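Long-range contacts in peptidase S9 prolyl oligopeptidase catalytic domain-containing protein (Pyrococcus horikoshii, PDB 4HXF), which acts as an acylaminoacyl peptidase, a serine protease that assembles into a self-compartmentalizing hexamer and selects its substrates through that multimerization: residues I260-A265 with L278-S283; G365-P370 with L449-Q454; F383-P388 with V413-S418. One frame throughout, in Å; residues are numbered along the deposited sequence.

Following the chain from its N terminus, contact 1 comes first: it closes a short loop, the beta hairpin of strands 264-270 and 273-280 in one propeller blade, and is complete before the others begin. Contact 2 opens next, at strand 361-368, and closes only after helix 436-451, spanning 78 residues of the alpha/beta-hydrolase domain. Contact 3 forms wholly within that span, joining the ends of the neighbouring parallel strands 378-384 and 409-413. Trp-366, at the strand of contact 2, packs on Glu-281 and Gly-282 of contact 1 and on Asn-414 of contact 3, so propeller and hydrolase domain meet where the three contacts touch.

Contact 1 of 3, residues I260-A265 with L278-S283; sequences IDREVA and LFEEGS. With MG (magnesium ion), chain D.
Arg-262 grips Glu-281 side-on: NE (2.8 Å) and NH2 (2.9 Å) both donate to the single oxygen OE2, which lies almost level with the guanidinium. The guanidinium and carboxylate planes are 69° apart, and OE2 is met nearly along its C-O axis by NE but from above the carboxylate plane by NH2. A bend in the arginine chain (chi2 -68°) lays CD beside the carbonyl O of Phe-279, while NH1 turns back to the carbonyl O of Asp-261, so all three guanidinium nitrogens are used. Between the backbones, Phe-279 N donates to Glu-263 O at 3.0 Å. The reverse link is made by a water, which accepts from Glu-263 N and donates to Phe-279 O (2.8 Å each). Glu-263 runs alongside the Phe-279 ring, and its OE2 binds magnesium at 2.1 Å. Its OE1 takes bonds from a metal-bound water and from Asn-419. Four waters and Asp-244 OD2 complete six ligands. Ala-265 CB approaches the Phe-279 ring obliquely, 3.5 Å from CE1. On the other face of the sheet, Leu-278 puts CD2 against Val-264 CG2 (3.9 Å) and CD1 against Ile-260 CG2, the two side chains of the latter pair crossing at about a right angle. Val-264 and Leu-278 form an antiparallel non-hydrogen-bonded pair, and a type I' turn from Glu-280 to Ser-283 leads into the next strand. Such meandering antiparallel strands make up a beta-propeller blade, here joined through Asp-244 and the magnesium ion to the blade before it.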
loop_
_atom_site.group_PDB
_atom_site.type_symbol
_atom_site.label_atom_id
_atom_site.label_comp_id
_atom_site.label_asym_id
_atom_site.label_seq_id
_atom_site.Cartn_x
_atom_site.Cartn_y
_atom_site.Cartn_z
ATOM N N ILE A 260 28.237 17.574 -54.149
ATOM C CA ILE A 260 28.340 16.197 -53.649
ATOM C C ILE A 260 26.905 15.668 -53.674
ATOM O O ILE A 260 26.017 16.235 -53.004
ATOM C CB ILE A 260 28.896 16.130 -52.230
ATOM C CG1 ILE A 260 30.408 16.499 -52.271
ATOM C CG2 ILE A 260 28.687 14.741 -51.671
ATOM C CD1 ILE A 260 31.026 16.671 -50.881
ATOM N N ASP A 261 26.662 14.678 -54.511
ATOM C CA ASP A 261 25.289 14.142 -54.720
ATOM C C ASP A 261 25.016 12.942 -53.758
ATOM O O ASP A 261 24.773 11.796 -54.201
ATOM C CB ASP A 261 25.066 13.705 -56.179
ATOM C CG ASP A 261 23.634 13.314 -56.503
ATOM O OD1 ASP A 261 22.731 13.595 -55.742
ATOM O OD2 ASP A 261 23.502 12.752 -57.603
ATOM N N ARG A 262 25.106 13.241 -52.482
ATOM C CA ARG A 262 24.842 12.272 -51.396
ATOM C C ARG A 262 24.089 13.035 -50.285
ATOM O O ARG A 262 24.127 14.285 -50.129
ATOM C CB ARG A 262 26.143 11.708 -50.901
ATOM C CG ARG A 262 26.840 10.840 -51.912
ATOM C CD ARG A 262 26.120 9.533 -52.198
ATOM N NE ARG A 262 26.932 8.678 -53.039
ATOM C CZ ARG A 262 26.911 8.665 -54.378
ATOM N NH1 ARG A 262 26.211 9.590 -55.042
ATOM N NH2 ARG A 262 27.676 7.805 -55.031
ATOM N N GLU A 263 23.327 12.281 -49.502
ATOM C CA GLU A 263 22.518 12.888 -48.443
ATOM C C GLU A 263 23.323 12.991 -47.118
ATOM O O GLU A 263 23.994 12.019 -46.700
ATOM C CB GLU A 263 21.299 12.063 -48.228
ATOM C CG GLU A 263 20.412 12.660 -47.108
ATOM C CD GLU A 263 18.988 12.138 -47.138
ATOM O OE1 GLU A 263 18.737 10.961 -46.894
ATOM O OE2 GLU A 263 18.131 13.018 -47.347
ATOM N N VAL A 264 23.184 14.096 -46.413
ATOM C CA VAL A 264 23.717 14.306 -45.052
ATOM C C VAL A 264 22.828 13.593 -44.042
ATOM O O VAL A 264 21.595 13.699 -44.006
ATOM C CB VAL A 264 23.893 15.828 -44.696
ATOM C CG1 VAL A 264 24.361 16.009 -43.216
ATOM C CG2 VAL A 264 24.852 16.547 -45.669
ATOM N N ALA A 265 23.515 12.805 -43.181
ATOM C CA ALA A 265 22.842 12.106 -42.110
ATOM C C ALA A 265 22.754 13.012 -40.860
ATOM O O ALA A 265 21.646 13.089 -40.302
ATOM C CB ALA A 265 23.532 10.751 -41.762
ATOM N N LEU A 278 27.690 11.404 -44.163
ATOM C CA LEU A 278 26.945 11.120 -45.403
ATOM C C LEU A 278 26.649 9.711 -45.559
ATOM O O LEU A 278 27.447 8.824 -45.161
ATOM C CB LEU A 278 27.824 11.458 -46.645
ATOM C CG LEU A 278 28.377 12.856 -46.887
ATOM C CD1 LEU A 278 29.343 12.992 -48.103
ATOM C CD2 LEU A 278 27.141 13.786 -47.079
ATOM N N PHE A 279 25.511 9.448 -46.186
ATOM C CA PHE A 279 25.088 8.092 -46.555
ATOM C C PHE A 279 25.763 7.768 -47.886
ATOM O O PHE A 279 25.564 8.434 -48.933
ATOM C CB PHE A 279 23.598 7.984 -46.737
ATOM C CG PHE A 279 22.775 8.137 -45.529
ATOM C CD1 PHE A 279 22.201 9.362 -45.265
ATOM C CD2 PHE A 279 22.434 7.058 -44.720
ATOM C CE1 PHE A 279 21.344 9.588 -44.235
ATOM C CE2 PHE A 279 21.597 7.291 -43.621
ATOM C CZ PHE A 279 21.083 8.579 -43.360
ATOM N N GLU A 280 26.623 6.758 -47.887
ATOM C CA GLU A 280 27.434 6.434 -49.058
ATOM C C GLU A 280 27.560 4.891 -49.257
ATOM O O GLU A 280 28.365 4.255 -48.567
ATOM C CB GLU A 280 28.845 6.986 -48.956
ATOM C CG GLU A 280 28.965 8.500 -48.929
ATOM C CD GLU A 280 30.380 8.979 -48.929
ATOM O OE1 GLU A 280 30.989 9.048 -47.907
ATOM O OE2 GLU A 280 30.878 9.248 -50.008
ATOM N N GLU A 281 26.826 4.357 -50.205
ATOM C CA GLU A 281 26.911 2.974 -50.699
ATOM C C GLU A 281 27.102 1.959 -49.591
ATOM O O GLU A 281 28.003 1.109 -49.603
ATOM C CB GLU A 281 28.076 2.885 -51.711
ATOM C CG GLU A 281 28.050 3.982 -52.773
ATOM C CD GLU A 281 28.871 5.236 -52.358
ATOM O OE1 GLU A 281 29.916 5.047 -51.760
ATOM O OE2 GLU A 281 28.444 6.416 -52.551
ATOM N N GLY A 282 26.231 2.075 -48.613
ATOM C CA GLY A 282 26.226 1.166 -47.449
ATOM C C GLY A 282 26.923 1.605 -46.187
ATOM O O GLY A 282 26.707 0.994 -45.159
ATOM N N SER A 283 27.720 2.647 -46.245
ATOM C CA SER A 283 28.445 3.211 -45.126
ATOM C C SER A 283 27.761 4.532 -44.730
ATOM O O SER A 283 27.069 5.208 -45.572
ATOM C CB SER A 283 29.886 3.468 -45.563
ATOM O OG SER A 283 30.527 2.229 -45.849
HETATM MG MG MG D . 16.336 13.150 -46.232
HETATM O O HOH W 1 23.249 9.544 -50.114
HETATM O O HOH W 2 16.261 11.082 -46.167
HETATM O O HOH W 3 15.259 13.159 -48.000
HETATM O O HOH W 4 14.425 13.305 -45.229
HETATM O O HOH W 5 17.436 13.128 -44.351
#

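Contact 2 of 3, residues G365-P370 with L449-Q454; sequences GWYIKP and LRLEPQ. With HEZ (hexane-1,6-diol), chain O.
Where strand 361-368 ends in the alpha/beta-hydrolase sheet, Tyr-367 and Lys-369 reach across to Glu-452 and Gln-454, just beyond the C-terminal end of helix 436-451. Tyr-367 OH donates to Glu-452 OE1 (2.6 Å), on the lone pair of OE1 that points away from OE2; ring and carboxylate planes are 57° apart. Glu-452 CG lies 3.4 Å from Tyr-367 CE2, and a bend at chi2 (-73°) turns the carboxylate to the hydroxyl, while Leu-451 CD1 touches Tyr-367 CE1 more loosely, at 4.3 Å. Lys-369 is fully extended, with CG anti to the backbone N (chi1 -179°), which carries NZ past the carboxylate to Gln-454 OE1, 2.7 Å away. Its salt bridge to Glu-452 OE2 is long, at 3.8 Å. A hexane-1,6-diol, probably from the crystallisation liquor, donates from O1 to Glu-452 OE1, and the same O1 accepts from Lys-369 NZ, while its O6 accepts from Lys-369 N. Tyr-409 OH bonds to OE2. A leucine in place of Glu-452 would probably leave both tyrosine hydroxyls without this acceptor and Lys-369 without its opposite charge. With hydroxyls on both oxygens and an ammonium group close by, the buried carboxylate is likely to remain ionised.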
loop_
_atom_site.group_PDB
_atom_site.type_symbol
_atom_site.label_atom_id
_atom_site.label_comp_id
_atom_site.label_asym_id
_atom_site.label_seq_id
_atom_site.Cartn_x
_atom_site.Cartn_y
_atom_site.Cartn_z
ATOM N N GLY A 365 25.071 -5.575 -53.602
ATOM C CA GLY A 365 24.463 -6.617 -52.753
ATOM C C GLY A 365 25.534 -7.082 -51.783
ATOM O O GLY A 365 26.750 -6.812 -51.888
ATOM N N TRP A 366 25.045 -7.715 -50.740
ATOM C CA TRP A 366 25.867 -8.460 -49.783
ATOM C C TRP A 366 25.291 -9.825 -49.413
ATOM O O TRP A 366 24.075 -10.012 -49.474
ATOM C CB TRP A 366 26.081 -7.698 -48.453
ATOM C CG TRP A 366 26.750 -6.341 -48.580
ATOM C CD1 TRP A 366 28.061 -6.046 -48.360
ATOM C CD2 TRP A 366 26.140 -5.075 -48.982
ATOM N NE1 TRP A 366 28.354 -4.718 -48.651
ATOM C CE2 TRP A 366 27.212 -4.082 -48.994
ATOM C CE3 TRP A 366 24.859 -4.680 -49.361
ATOM C CZ2 TRP A 366 26.986 -2.805 -49.337
ATOM C CZ3 TRP A 366 24.646 -3.335 -49.714
ATOM C CH2 TRP A 366 25.658 -2.448 -49.675
ATOM N N TYR A 367 26.183 -10.739 -49.012
ATOM C CA TYR A 367 25.679 -11.956 -48.408
ATOM C C TYR A 367 26.566 -12.492 -47.361
ATOM O O TYR A 367 27.735 -12.132 -47.288
ATOM C CB TYR A 367 25.481 -13.003 -49.507
ATOM C CG TYR A 367 26.709 -13.596 -50.099
ATOM C CD1 TYR A 367 27.252 -13.060 -51.295
ATOM C CD2 TYR A 367 27.283 -14.753 -49.608
ATOM C CE1 TYR A 367 28.337 -13.605 -51.880
ATOM C CE2 TYR A 367 28.375 -15.293 -50.259
ATOM C CZ TYR A 367 28.868 -14.720 -51.397
ATOM O OH TYR A 367 29.935 -15.340 -52.050
ATOM N N ILE A 368 25.960 -13.275 -46.468
ATOM C CA ILE A 368 26.693 -13.980 -45.429
ATOM C C ILE A 368 26.512 -15.454 -45.644
ATOM O O ILE A 368 25.414 -15.950 -45.837
ATOM C CB ILE A 368 26.192 -13.635 -44.012
ATOM C CG1 ILE A 368 26.425 -12.158 -43.660
ATOM C CG2 ILE A 368 26.809 -14.567 -42.980
ATOM C CD1 ILE A 368 25.591 -11.612 -42.511
ATOM N N LYS A 369 27.633 -16.156 -45.615
ATOM C CA LYS A 369 27.679 -17.632 -45.799
ATOM C C LYS A 369 27.857 -18.311 -44.414
ATOM O O LYS A 369 28.724 -17.906 -43.599
ATOM C CB LYS A 369 28.806 -18.044 -46.740
ATOM C CG LYS A 369 28.822 -19.544 -46.942
ATOM C CD LYS A 369 30.040 -19.896 -47.786
ATOM C CE LYS A 369 30.033 -21.341 -48.266
ATOM N NZ LYS A 369 31.196 -21.789 -49.170
ATOM N N PRO A 370 26.909 -19.221 -44.062
ATOM C CA PRO A 370 26.994 -19.921 -42.787
ATOM C C PRO A 370 28.059 -21.002 -42.832
ATOM O O PRO A 370 28.628 -21.295 -43.889
ATOM C CB PRO A 370 25.594 -20.541 -42.677
ATOM C CG PRO A 370 25.293 -20.913 -44.070
ATOM C CD PRO A 370 25.764 -19.715 -44.856
ATOM N N LEU A 449 23.040 -16.468 -56.156
ATOM C CA LEU A 449 22.938 -17.952 -56.342
ATOM C C LEU A 449 24.048 -18.463 -57.257
ATOM O O LEU A 449 24.544 -19.576 -57.115
ATOM C CB LEU A 449 21.548 -18.352 -56.866
ATOM C CG LEU A 449 20.393 -18.130 -55.944
ATOM C CD1 LEU A 449 19.075 -18.363 -56.703
ATOM C CD2 LEU A 449 20.462 -19.005 -54.714
ATOM N N ARG A 450 24.395 -17.662 -58.275
ATOM C CA ARG A 450 25.489 -17.928 -59.167
ATOM C C ARG A 450 26.815 -17.977 -58.443
ATOM O O ARG A 450 27.655 -18.902 -58.673
ATOM C CB ARG A 450 25.454 -16.941 -60.324
ATOM C CG ARG A 450 26.399 -17.373 -61.465
ATOM C CD ARG A 450 26.606 -16.258 -62.502
ATOM N NE ARG A 450 27.434 -15.139 -61.997
ATOM C CZ ARG A 450 28.751 -15.142 -61.825
ATOM N NH1 ARG A 450 29.500 -16.216 -62.177
ATOM N NH2 ARG A 450 29.349 -14.031 -61.336
ATOM N N LEU A 451 27.029 -17.019 -57.566
ATOM C CA LEU A 451 28.229 -16.934 -56.754
ATOM C C LEU A 451 28.329 -18.093 -55.706
ATOM O O LEU A 451 29.437 -18.526 -55.336
ATOM C CB LEU A 451 28.327 -15.576 -56.053
ATOM C CG LEU A 451 28.533 -14.325 -56.978
ATOM C CD1 LEU A 451 28.299 -13.035 -56.128
ATOM C CD2 LEU A 451 29.935 -14.333 -57.615
ATOM N N GLU A 452 27.192 -18.621 -55.258
ATOM C CA GLU A 452 27.154 -19.578 -54.139
ATOM C C GLU A 452 26.304 -20.805 -54.524
ATOM O O GLU A 452 25.102 -20.936 -54.157
ATOM C CB GLU A 452 26.623 -18.891 -52.873
ATOM C CG GLU A 452 27.637 -17.852 -52.310
ATOM C CD GLU A 452 28.842 -18.521 -51.659
ATOM O OE1 GLU A 452 29.945 -17.909 -51.583
ATOM O OE2 GLU A 452 28.738 -19.692 -51.179
ATOM N N PRO A 453 26.960 -21.744 -55.171
ATOM C CA PRO A 453 26.189 -22.954 -55.492
ATOM C C PRO A 453 25.780 -23.771 -54.306
ATOM O O PRO A 453 24.880 -24.579 -54.445
ATOM C CB PRO A 453 27.133 -23.810 -56.360
ATOM C CG PRO A 453 28.356 -23.038 -56.514
ATOM C CD PRO A 453 28.231 -21.655 -55.909
ATOM N N GLN A 454 26.385 -23.550 -53.150
ATOM C CA GLN A 454 25.886 -24.241 -51.939
ATOM C C GLN A 454 24.581 -23.638 -51.349
ATOM O O GLN A 454 24.038 -24.179 -50.394
ATOM C CB GLN A 454 26.979 -24.209 -50.910
ATOM C CG GLN A 454 28.165 -25.074 -51.257
ATOM C CD GLN A 454 29.325 -24.762 -50.345
ATOM O OE1 GLN A 454 30.019 -23.747 -50.576
ATOM N NE2 GLN A 454 29.487 -25.542 -49.278
HETATM O O1 HEZ O . 31.838 -19.625 -50.981
HETATM C C1 HEZ O . 33.027 -18.986 -50.409
HETATM C C2 HEZ O . 32.959 -17.499 -50.005
HETATM C C3 HEZ O . 32.144 -17.129 -48.757
HETATM C C4 HEZ O . 32.132 -15.655 -48.426
HETATM C C5 HEZ O . 31.920 -15.388 -46.948
HETATM C C6 HEZ O . 30.631 -14.621 -46.580
HETATM O O6 HEZ O . 30.258 -14.933 -45.190
HETATM O O HOH W 6 31.634 -24.615 -47.330
#

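Contact 3 of 3, residues F383-P388 with V413-S418; sequences FVHGGP and VNPRGS. With Y3A (N-[(benzyloxy)carbonyl]glycyl-N-[(2S,3R)-4-chloro-3-hydroxy-1-phenylbutan-2-yl]glycinamide), chain B.
His-385 meets Ser-418 where the His-Gly-Gly-Pro loop, which follows strand 378-384 of the alpha/beta-hydrolase fold, packs on the type II turn Pro-415 to Ser-418. This is the tight part. With CG between the backbone N and the carbonyl carbon (chi1 63°), the imidazole is turned toward 413-418, its NE2 edge at Ser-418. NE2 donates to Ser-418 OG at 2.7 Å, bent to 136° at the hydrogen but within the ring plane, and OG in turn donates to Pro-415 O, also at 2.7 Å. At the other edge ND1 donates to Gly-386 O (2.7 Å), in the carbonyl plane and on a lone pair. With both ring nitrogens donating, the imidazole is probably positively charged and its rotation is fixed from both ends. Asn-414 brings OD1 to the ring edge, near NE2 and CD2, the two side chains crossing at about a right angle; its ND2 is bonded to Tyr-392 O and Tyr-421 OH, and Tyr-392 also meets the histidine ring edge-to-face. Farther along, Pro-388 reaches Gly-417 without a bond: their carbonyl oxygens, both acceptors, stand 3.3 Å apart.

The looser side is at the strand ends, where the backbones part and water fills in for the parallel ladder. One water donates to Phe-383 O (2.7 Å) and accepts from Val-413 N; a second accepts from His-385 N and donates to Val-413 O (2.9 Å). Beyond His-385 the loop borders the inhibitor pocket, and the peptide before Pro-388 is cis. There Gly-387 N donates to inhibitor O4 at 2.8 Å, consistent with an oxyanion-hole role as in related serine peptidases; Tyr-467 N also bonds the inhibitor. Inhibitor N4 donates back to Gly-387 O at 2.9 Å, almost straight at 177°.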
loop_
_atom_site.group_PDB
_atom_site.type_symbol
_atom_site.label_atom_id
_atom_site.label_comp_id
_atom_site.label_asym_id
_atom_site.label_seq_id
_atom_site.Cartn_x
_atom_site.Cartn_y
_atom_site.Cartn_z
ATOM N N PHE A 383 16.771 -10.498 -46.948
ATOM C CA PHE A 383 16.278 -9.401 -46.176
ATOM C C PHE A 383 16.081 -8.150 -47.066
ATOM O O PHE A 383 16.931 -7.886 -47.909
ATOM C CB PHE A 383 17.254 -8.984 -45.073
ATOM C CG PHE A 383 17.240 -9.889 -43.858
ATOM C CD1 PHE A 383 16.712 -9.413 -42.648
ATOM C CD2 PHE A 383 17.793 -11.159 -43.905
ATOM C CE1 PHE A 383 16.758 -10.230 -41.536
ATOM C CE2 PHE A 383 17.864 -11.999 -42.774
ATOM C CZ PHE A 383 17.309 -11.508 -41.609
ATOM N N VAL A 384 14.991 -7.423 -46.835
ATOM C CA VAL A 384 14.724 -6.212 -47.577
ATOM C C VAL A 384 14.596 -5.075 -46.620
ATOM O O VAL A 384 13.746 -5.065 -45.694
ATOM C CB VAL A 384 13.368 -6.342 -48.382
ATOM C CG1 VAL A 384 13.080 -5.026 -49.196
ATOM C CG2 VAL A 384 13.449 -7.590 -49.310
ATOM N N HIS A 385 15.387 -4.024 -46.845
ATOM C CA HIS A 385 15.345 -2.898 -45.905
ATOM C C HIS A 385 14.098 -2.022 -46.140
ATOM O O HIS A 385 13.433 -2.055 -47.238
ATOM C CB HIS A 385 16.613 -1.979 -45.957
ATOM C CG HIS A 385 16.873 -1.252 -47.266
ATOM N ND1 HIS A 385 16.082 -0.171 -47.672
ATOM C CD2 HIS A 385 17.899 -1.370 -48.167
ATOM C CE1 HIS A 385 16.569 0.287 -48.807
ATOM N NE2 HIS A 385 17.695 -0.410 -49.146
ATOM N N GLY A 386 13.801 -1.227 -45.102
ATOM C CA GLY A 386 12.651 -0.294 -45.174
ATOM C C GLY A 386 12.909 0.991 -45.985
ATOM O O GLY A 386 14.002 1.173 -46.626
ATOM N N GLY A 387 11.961 1.901 -45.901
ATOM C CA GLY A 387 12.129 3.155 -46.501
ATOM C C GLY A 387 10.952 3.528 -47.373
ATOM O O GLY A 387 9.919 3.866 -46.858
ATOM N N PRO A 388 11.126 3.606 -48.694
ATOM C CA PRO A 388 12.129 2.899 -49.500
ATOM C C PRO A 388 13.502 3.490 -49.395
ATOM O O PRO A 388 14.437 2.797 -49.713
ATOM C CB PRO A 388 11.634 2.957 -50.962
ATOM C CG PRO A 388 10.471 3.875 -50.955
ATOM C CD PRO A 388 9.964 4.034 -49.530
ATOM N N VAL A 413 20.233 -6.474 -50.626
ATOM C CA VAL A 413 20.768 -5.517 -51.605
ATOM C C VAL A 413 20.230 -4.138 -51.314
ATOM O O VAL A 413 19.282 -3.954 -50.549
ATOM C CB VAL A 413 20.410 -5.934 -53.088
ATOM C CG1 VAL A 413 20.783 -7.467 -53.273
ATOM C CG2 VAL A 413 18.868 -5.649 -53.450
ATOM N N ASN A 414 20.805 -3.148 -52.045
ATOM C CA ASN A 414 20.222 -1.792 -52.042
ATOM C C ASN A 414 19.561 -1.541 -53.412
ATOM O O ASN A 414 20.235 -1.146 -54.394
ATOM C CB ASN A 414 21.305 -0.758 -51.753
ATOM C CG ASN A 414 21.620 -0.621 -50.274
ATOM O OD1 ASN A 414 20.715 -0.787 -49.438
ATOM N ND2 ASN A 414 22.895 -0.251 -49.912
ATOM N N PRO A 415 18.256 -1.789 -53.516
ATOM C CA PRO A 415 17.623 -1.593 -54.848
ATOM C C PRO A 415 17.500 -0.108 -55.116
ATOM O O PRO A 415 17.664 0.740 -54.183
ATOM C CB PRO A 415 16.226 -2.185 -54.660
ATOM C CG PRO A 415 16.016 -2.167 -53.213
ATOM C CD PRO A 415 17.334 -2.304 -52.473
ATOM N N ARG A 416 17.189 0.275 -56.342
ATOM C CA ARG A 416 16.831 1.664 -56.578
ATOM C C ARG A 416 15.680 2.094 -55.677
ATOM O O ARG A 416 14.825 1.330 -55.231
ATOM C CB ARG A 416 16.472 1.862 -58.079
ATOM C CG ARG A 416 15.055 1.317 -58.496
ATOM C CD ARG A 416 14.984 1.195 -60.018
ATOM N NE ARG A 416 15.875 0.128 -60.457
ATOM C CZ ARG A 416 16.434 0.024 -61.628
ATOM N NH1 ARG A 416 16.161 0.893 -62.614
ATOM N NH2 ARG A 416 17.242 -0.961 -61.883
ATOM N N GLY A 417 15.849 3.342 -55.251
ATOM C CA GLY A 417 15.078 3.912 -54.172
ATOM C C GLY A 417 15.882 4.038 -52.881
ATOM O O GLY A 417 15.498 4.849 -52.018
ATOM N N SER A 418 16.936 3.237 -52.676
ATOM C CA SER A 418 17.710 3.250 -51.451
ATOM C C SER A 418 18.455 4.564 -51.295
ATOM O O SER A 418 18.841 5.251 -52.317
ATOM C CB SER A 418 18.718 2.164 -51.444
ATOM O OG SER A 418 18.165 0.834 -51.539
HETATM N N3 Y3A B . 10.634 7.209 -43.199
HETATM C CA3 Y3A B . 9.832 6.506 -44.218
HETATM C C3 Y3A B . 9.013 5.472 -43.439
HETATM O O3 Y3A B . 8.743 5.477 -42.256
HETATM C C4 Y3A B . 9.048 2.098 -43.012
HETATM O O4 Y3A B . 9.891 1.739 -44.046
HETATM C CA4 Y3A B . 8.030 3.083 -43.559
HETATM N N4 Y3A B . 8.820 4.150 -44.229
HETATM C CB4 Y3A B . 7.173 2.577 -44.756
HETATM C CG4 Y3A B . 6.202 3.588 -45.270
HETATM C CD1 Y3A B . 5.126 4.114 -44.539
HETATM C CD2 Y3A B . 6.304 4.003 -46.591
HETATM C CE1 Y3A B . 4.230 5.030 -45.057
HETATM C CE2 Y3A B . 5.420 4.927 -47.127
HETATM C CZ4 Y3A B . 4.421 5.450 -46.366
HETATM C C15 Y3A B . 9.585 2.404 -41.564
HETATM O O HOH W 7 17.379 -6.744 -50.342
HETATM O O HOH W 8 16.613 -4.094 -49.538
#